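Local atomic coordinates of period circadian protein homolog 2 (Mus musculus, PDB entry 3GDI), a protein that acts in the mammalian circadian clock as a transcription regulator, probably through protein interactions made by its tandem PAS domains. Residues E149-P161 and K267-A279. Numbering follows the deposited sequence.
Sequences ERVHSGYEAPRIP and KVRVGPLNEDVFA
Two loops pack against each other around the buried ring of Y155: 149-161, the linker leaving the last strand of the first PAS domain, and 267-279, the chain running on from the last strand of the second. P272 lies across one face of the ring, its CD 3.4 Å from the centroid of Y155 and 4° off the ring normal, a CH-pi contact made by the C-H bonds of CD, polarised by the adjoining ring nitrogen. G271, with no side chain, lets its CA come within 3.6 Å of Y155 CE2; V268 CG2 lies at the ring edge, 3.7 Å from Y155 OH. The buried hydroxyl bonds to the carbonyl O of L187, in helix 184-188 of the second PAS domain.

Each PAS domain is built on a five-stranded antiparallel sheet of order 2-1-5-4-3, and the contact joins the exits of the two central strands. The linker bends in a type I turn from S153 to E156. Serine is small enough for this buried spot; its OG, anti to the backbone N (chi1 166°), accepts from Y155 N in an ST turn and points at E275 O as donor, at a doubtfully short distance. D276 OD1 forms an Asx turn with F278 N, and F278 crosses V151 at about a right angle, an apolar contact beside V185 and P186.

Nearer the solvent, the long R159 side chain forms a salt bridge, NE and NH2 both donating to E275 OE2, each 2.8 Å away. The guanidinium charge probably offsets repulsion between E275 OE2 and Y155 O, two acceptors 2.8 Å apart.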
loop_
_atom_site.group_PDB
_atom_site.type_symbol
_atom_site.label_atom_id
_atom_site.label_comp_id
_atom_site.label_asym_id
_atom_site.label_seq_id
_atom_site.Cartn_x
_atom_site.Cartn_y
_atom_site.Cartn_z
ATOM N N GLU A 149 5.391 -22.261 1.578
ATOM C CA GLU A 149 6.723 -22.748 1.254
ATOM C C GLU A 149 7.790 -22.001 2.041
ATOM O O GLU A 149 7.842 -20.769 2.024
ATOM C CB GLU A 149 6.996 -22.590 -0.236
ATOM C CG GLU A 149 8.421 -22.912 -0.628
ATOM C CD GLU A 149 8.645 -22.769 -2.117
ATOM O OE1 GLU A 149 9.798 -22.951 -2.566
ATOM O OE2 GLU A 149 7.666 -22.476 -2.837
ATOM N N ARG A 150 8.637 -22.753 2.732
ATOM C CA ARG A 150 9.711 -22.172 3.524
ATOM C C ARG A 150 10.670 -21.472 2.559
ATOM O O ARG A 150 11.017 -22.026 1.518
ATOM C CB ARG A 150 10.437 -23.278 4.293
ATOM C CG ARG A 150 11.048 -22.847 5.608
ATOM C CD ARG A 150 12.522 -22.559 5.500
ATOM N NE ARG A 150 13.038 -22.075 6.777
ATOM C CZ ARG A 150 14.302 -21.719 7.001
ATOM N NH1 ARG A 150 15.207 -21.795 6.028
ATOM N NH2 ARG A 150 14.661 -21.275 8.199
ATOM N N VAL A 151 11.080 -20.254 2.908
ATOM C CA VAL A 151 11.985 -19.465 2.079
ATOM C C VAL A 151 13.433 -19.541 2.556
ATOM O O VAL A 151 13.713 -19.466 3.756
ATOM C CB VAL A 151 11.549 -17.984 2.048
ATOM C CG1 VAL A 151 12.559 -17.156 1.277
ATOM C CG2 VAL A 151 10.181 -17.862 1.402
ATOM N N HIS A 152 14.351 -19.682 1.602
ATOM C CA HIS A 152 15.778 -19.773 1.908
ATOM C C HIS A 152 16.607 -18.604 1.397
ATOM O O HIS A 152 16.383 -18.091 0.299
ATOM C CB HIS A 152 16.365 -21.076 1.350
ATOM C CG HIS A 152 15.872 -22.296 2.051
ATOM N ND1 HIS A 152 14.762 -22.997 1.630
ATOM C CD2 HIS A 152 16.285 -22.893 3.194
ATOM C CE1 HIS A 152 14.512 -23.972 2.487
ATOM N NE2 HIS A 152 15.420 -23.929 3.445
ATOM N N SER A 153 17.572 -18.196 2.210
ATOM C CA SER A 153 18.463 -17.113 1.851
ATOM C C SER A 153 19.112 -17.447 0.516
ATOM O O SER A 153 19.710 -18.508 0.364
ATOM C CB SER A 153 19.539 -16.962 2.912
ATOM O OG SER A 153 20.580 -16.141 2.434
ATOM N N GLY A 154 18.992 -16.546 -0.453
ATOM C CA GLY A 154 19.584 -16.793 -1.758
ATOM C C GLY A 154 21.104 -16.823 -1.766
ATOM O O GLY A 154 21.714 -17.005 -2.818
ATOM N N TYR A 155 21.721 -16.646 -0.602
ATOM C CA TYR A 155 23.176 -16.656 -0.505
ATOM C C TYR A 155 23.701 -17.965 0.086
ATOM O O TYR A 155 24.865 -18.055 0.479
ATOM C CB TYR A 155 23.667 -15.478 0.343
ATOM C CG TYR A 155 23.152 -14.140 -0.124
ATOM C CD1 TYR A 155 22.152 -13.467 0.583
ATOM C CD2 TYR A 155 23.636 -13.558 -1.292
ATOM C CE1 TYR A 155 21.650 -12.247 0.130
ATOM C CE2 TYR A 155 23.137 -12.339 -1.755
ATOM C CZ TYR A 155 22.148 -11.694 -1.040
ATOM O OH TYR A 155 21.659 -10.499 -1.500
ATOM N N GLU A 156 22.844 -18.979 0.155
ATOM C CA GLU A 156 23.257 -20.269 0.693
ATOM C C GLU A 156 22.611 -21.432 -0.067
ATOM O O GLU A 156 21.431 -21.385 -0.417
ATOM C CB GLU A 156 22.925 -20.350 2.187
ATOM C CG GLU A 156 21.449 -20.456 2.510
ATOM C CD GLU A 156 21.176 -20.379 3.999
ATOM O OE1 GLU A 156 20.029 -20.665 4.409
ATOM O OE2 GLU A 156 22.101 -20.025 4.762
ATOM N N ALA A 157 23.405 -22.465 -0.330
ATOM C CA ALA A 157 22.953 -23.653 -1.050
ATOM C C ALA A 157 21.477 -23.949 -0.823
ATOM O O ALA A 157 21.058 -24.182 0.309
ATOM C CB ALA A 157 23.787 -24.857 -0.628
ATOM N N PRO A 158 20.667 -23.943 -1.896
ATOM C CA PRO A 158 21.039 -23.668 -3.294
ATOM C C PRO A 158 21.203 -22.165 -3.534
ATOM O O PRO A 158 20.221 -21.415 -3.505
ATOM C CB PRO A 158 19.859 -24.236 -4.090
ATOM C CG PRO A 158 19.220 -25.229 -3.142
ATOM C CD PRO A 158 19.310 -24.509 -1.829
ATOM N N ARG A 159 22.435 -21.728 -3.777
ATOM C CA ARG A 159 22.697 -20.311 -3.996
ATOM C C ARG A 159 22.163 -19.789 -5.314
ATOM O O ARG A 159 22.430 -20.353 -6.377
ATOM C CB ARG A 159 24.194 -20.017 -3.922
ATOM C CG ARG A 159 24.809 -20.246 -2.560
ATOM C CD ARG A 159 26.234 -19.722 -2.526
ATOM N NE ARG A 159 26.890 -19.974 -1.245
ATOM C CZ ARG A 159 27.267 -21.175 -0.816
ATOM N NH1 ARG A 159 27.056 -22.249 -1.567
ATOM N NH2 ARG A 159 27.856 -21.304 0.367
ATOM N N ILE A 160 21.407 -18.697 -5.231
ATOM C CA ILE A 160 20.839 -18.055 -6.410
ATOM C C ILE A 160 21.978 -17.565 -7.308
ATOM O O ILE A 160 22.853 -16.816 -6.871
ATOM C CB ILE A 160 19.952 -16.838 -6.017
ATOM C CG1 ILE A 160 18.799 -17.298 -5.126
ATOM C CG2 ILE A 160 19.412 -16.151 -7.264
ATOM C CD1 ILE A 160 17.826 -16.199 -4.764
ATOM N N PRO A 161 21.989 -17.991 -8.577
ATOM C CA PRO A 161 23.060 -17.543 -9.472
ATOM C C PRO A 161 23.185 -16.010 -9.453
ATOM O O PRO A 161 22.193 -15.295 -9.574
ATOM C CB PRO A 161 22.614 -18.080 -10.834
ATOM C CG PRO A 161 21.866 -19.323 -10.471
ATOM C CD PRO A 161 21.051 -18.887 -9.278
ATOM N N LYS A 267 20.591 -5.319 -8.852
ATOM C CA LYS A 267 21.351 -6.533 -9.078
ATOM C C LYS A 267 22.391 -6.541 -7.978
ATOM O O LYS A 267 23.219 -5.626 -7.888
ATOM C CB LYS A 267 22.022 -6.490 -10.451
ATOM C CG LYS A 267 22.320 -7.865 -11.029
ATOM C CD LYS A 267 23.800 -8.229 -10.917
ATOM C CE LYS A 267 24.646 -7.433 -11.915
ATOM N NZ LYS A 267 26.111 -7.599 -11.682
ATOM N N VAL A 268 22.329 -7.545 -7.109
ATOM C CA VAL A 268 23.297 -7.617 -6.031
ATOM C C VAL A 268 24.570 -8.216 -6.587
ATOM O O VAL A 268 24.629 -9.389 -6.948
ATOM C CB VAL A 268 22.763 -8.426 -4.803
ATOM C CG1 VAL A 268 21.459 -9.097 -5.141
ATOM C CG2 VAL A 268 23.798 -9.423 -4.321
ATOM N N ARG A 269 25.587 -7.371 -6.679
ATOM C CA ARG A 269 26.873 -7.768 -7.212
ATOM C C ARG A 269 27.733 -8.419 -6.128
ATOM O O ARG A 269 28.577 -9.273 -6.419
ATOM C CB ARG A 269 27.571 -6.543 -7.790
ATOM C CG ARG A 269 28.604 -6.863 -8.850
ATOM C CD ARG A 269 29.261 -5.582 -9.315
ATOM N NE ARG A 269 29.871 -4.879 -8.190
ATOM C CZ ARG A 269 30.086 -3.571 -8.170
ATOM N NH1 ARG A 269 29.734 -2.832 -9.213
ATOM N NH2 ARG A 269 30.657 -3.000 -7.118
ATOM N N VAL A 270 27.517 -8.011 -4.881
ATOM C CA VAL A 270 28.254 -8.577 -3.754
ATOM C C VAL A 270 27.311 -8.834 -2.584
ATOM O O VAL A 270 26.793 -7.905 -1.973
ATOM C CB VAL A 270 29.393 -7.638 -3.289
ATOM C CG1 VAL A 270 30.139 -8.272 -2.136
ATOM C CG2 VAL A 270 30.343 -7.354 -4.443
ATOM N N GLY A 271 27.075 -10.108 -2.295
ATOM C CA GLY A 271 26.200 -10.481 -1.199
ATOM C C GLY A 271 26.830 -10.142 0.132
ATOM O O GLY A 271 27.942 -9.616 0.167
ATOM N N PRO A 272 26.147 -10.441 1.250
ATOM C CA PRO A 272 26.643 -10.158 2.601
ATOM C C PRO A 272 27.738 -11.125 3.062
ATOM O O PRO A 272 27.986 -12.149 2.424
ATOM C CB PRO A 272 25.381 -10.271 3.449
ATOM C CG PRO A 272 24.669 -11.416 2.798
ATOM C CD PRO A 272 24.840 -11.129 1.305
ATOM N N LEU A 273 28.386 -10.798 4.176
ATOM C CA LEU A 273 29.444 -11.643 4.708
ATOM C C LEU A 273 28.832 -12.892 5.342
ATOM O O LEU A 273 29.407 -13.974 5.264
ATOM C CB LEU A 273 30.264 -10.867 5.740
ATOM C CG LEU A 273 31.670 -11.388 6.049
ATOM C CD1 LEU A 273 32.464 -11.481 4.748
ATOM C CD2 LEU A 273 32.364 -10.460 7.046
ATOM N N ASN A 274 27.668 -12.730 5.970
ATOM C CA ASN A 274 26.939 -13.831 6.604
ATOM C C ASN A 274 25.806 -14.224 5.664
ATOM O O ASN A 274 24.890 -13.438 5.425
ATOM C CB ASN A 274 26.344 -13.394 7.941
ATOM C CG ASN A 274 25.474 -14.475 8.579
ATOM O OD1 ASN A 274 24.689 -14.201 9.490
ATOM N ND2 ASN A 274 25.619 -15.713 8.105
ATOM N N GLU A 275 25.869 -15.449 5.153
ATOM C CA GLU A 275 24.889 -15.960 4.205
ATOM C C GLU A 275 23.433 -16.063 4.646
ATOM O O GLU A 275 22.541 -16.028 3.801
ATOM C CB GLU A 275 25.351 -17.316 3.673
ATOM C CG GLU A 275 26.675 -17.244 2.939
ATOM C CD GLU A 275 27.139 -18.593 2.425
ATOM O OE1 GLU A 275 27.193 -19.557 3.228
ATOM O OE2 GLU A 275 27.453 -18.685 1.219
ATOM N N ASP A 276 23.173 -16.210 5.940
ATOM C CA ASP A 276 21.780 -16.294 6.387
ATOM C C ASP A 276 21.286 -14.866 6.553
ATOM O O ASP A 276 21.512 -14.226 7.584
ATOM C CB ASP A 276 21.654 -17.030 7.719
ATOM C CG ASP A 276 20.211 -17.331 8.072
ATOM O OD1 ASP A 276 19.338 -16.482 7.783
ATOM O OD2 ASP A 276 19.946 -18.411 8.644
ATOM N N VAL A 277 20.605 -14.372 5.529
ATOM C CA VAL A 277 20.121 -13.008 5.535
ATOM C C VAL A 277 18.892 -12.777 6.423
ATOM O O VAL A 277 18.516 -11.634 6.691
ATOM C CB VAL A 277 19.850 -12.558 4.090
ATOM C CG1 VAL A 277 18.586 -13.205 3.563
ATOM C CG2 VAL A 277 19.804 -11.059 4.023
ATOM N N PHE A 278 18.286 -13.859 6.905
ATOM C CA PHE A 278 17.111 -13.752 7.769
ATOM C C PHE A 278 17.443 -13.647 9.255
ATOM O O PHE A 278 16.586 -13.271 10.062
ATOM C CB PHE A 278 16.171 -14.932 7.529
ATOM C CG PHE A 278 15.502 -14.891 6.192
ATOM C CD1 PHE A 278 14.584 -13.888 5.897
ATOM C CD2 PHE A 278 15.835 -15.811 5.204
ATOM C CE1 PHE A 278 14.010 -13.792 4.640
ATOM C CE2 PHE A 278 15.267 -15.725 3.943
ATOM C CZ PHE A 278 14.348 -14.707 3.658
ATOM N N ALA A 279 18.681 -13.973 9.617
ATOM C CA ALA A 279 19.109 -13.888 11.009
ATOM C C ALA A 279 18.852 -12.469 11.505
ATOM O O ALA A 279 18.483 -11.592 10.722
ATOM C CB ALA A 279 20.585 -14.221 11.116
#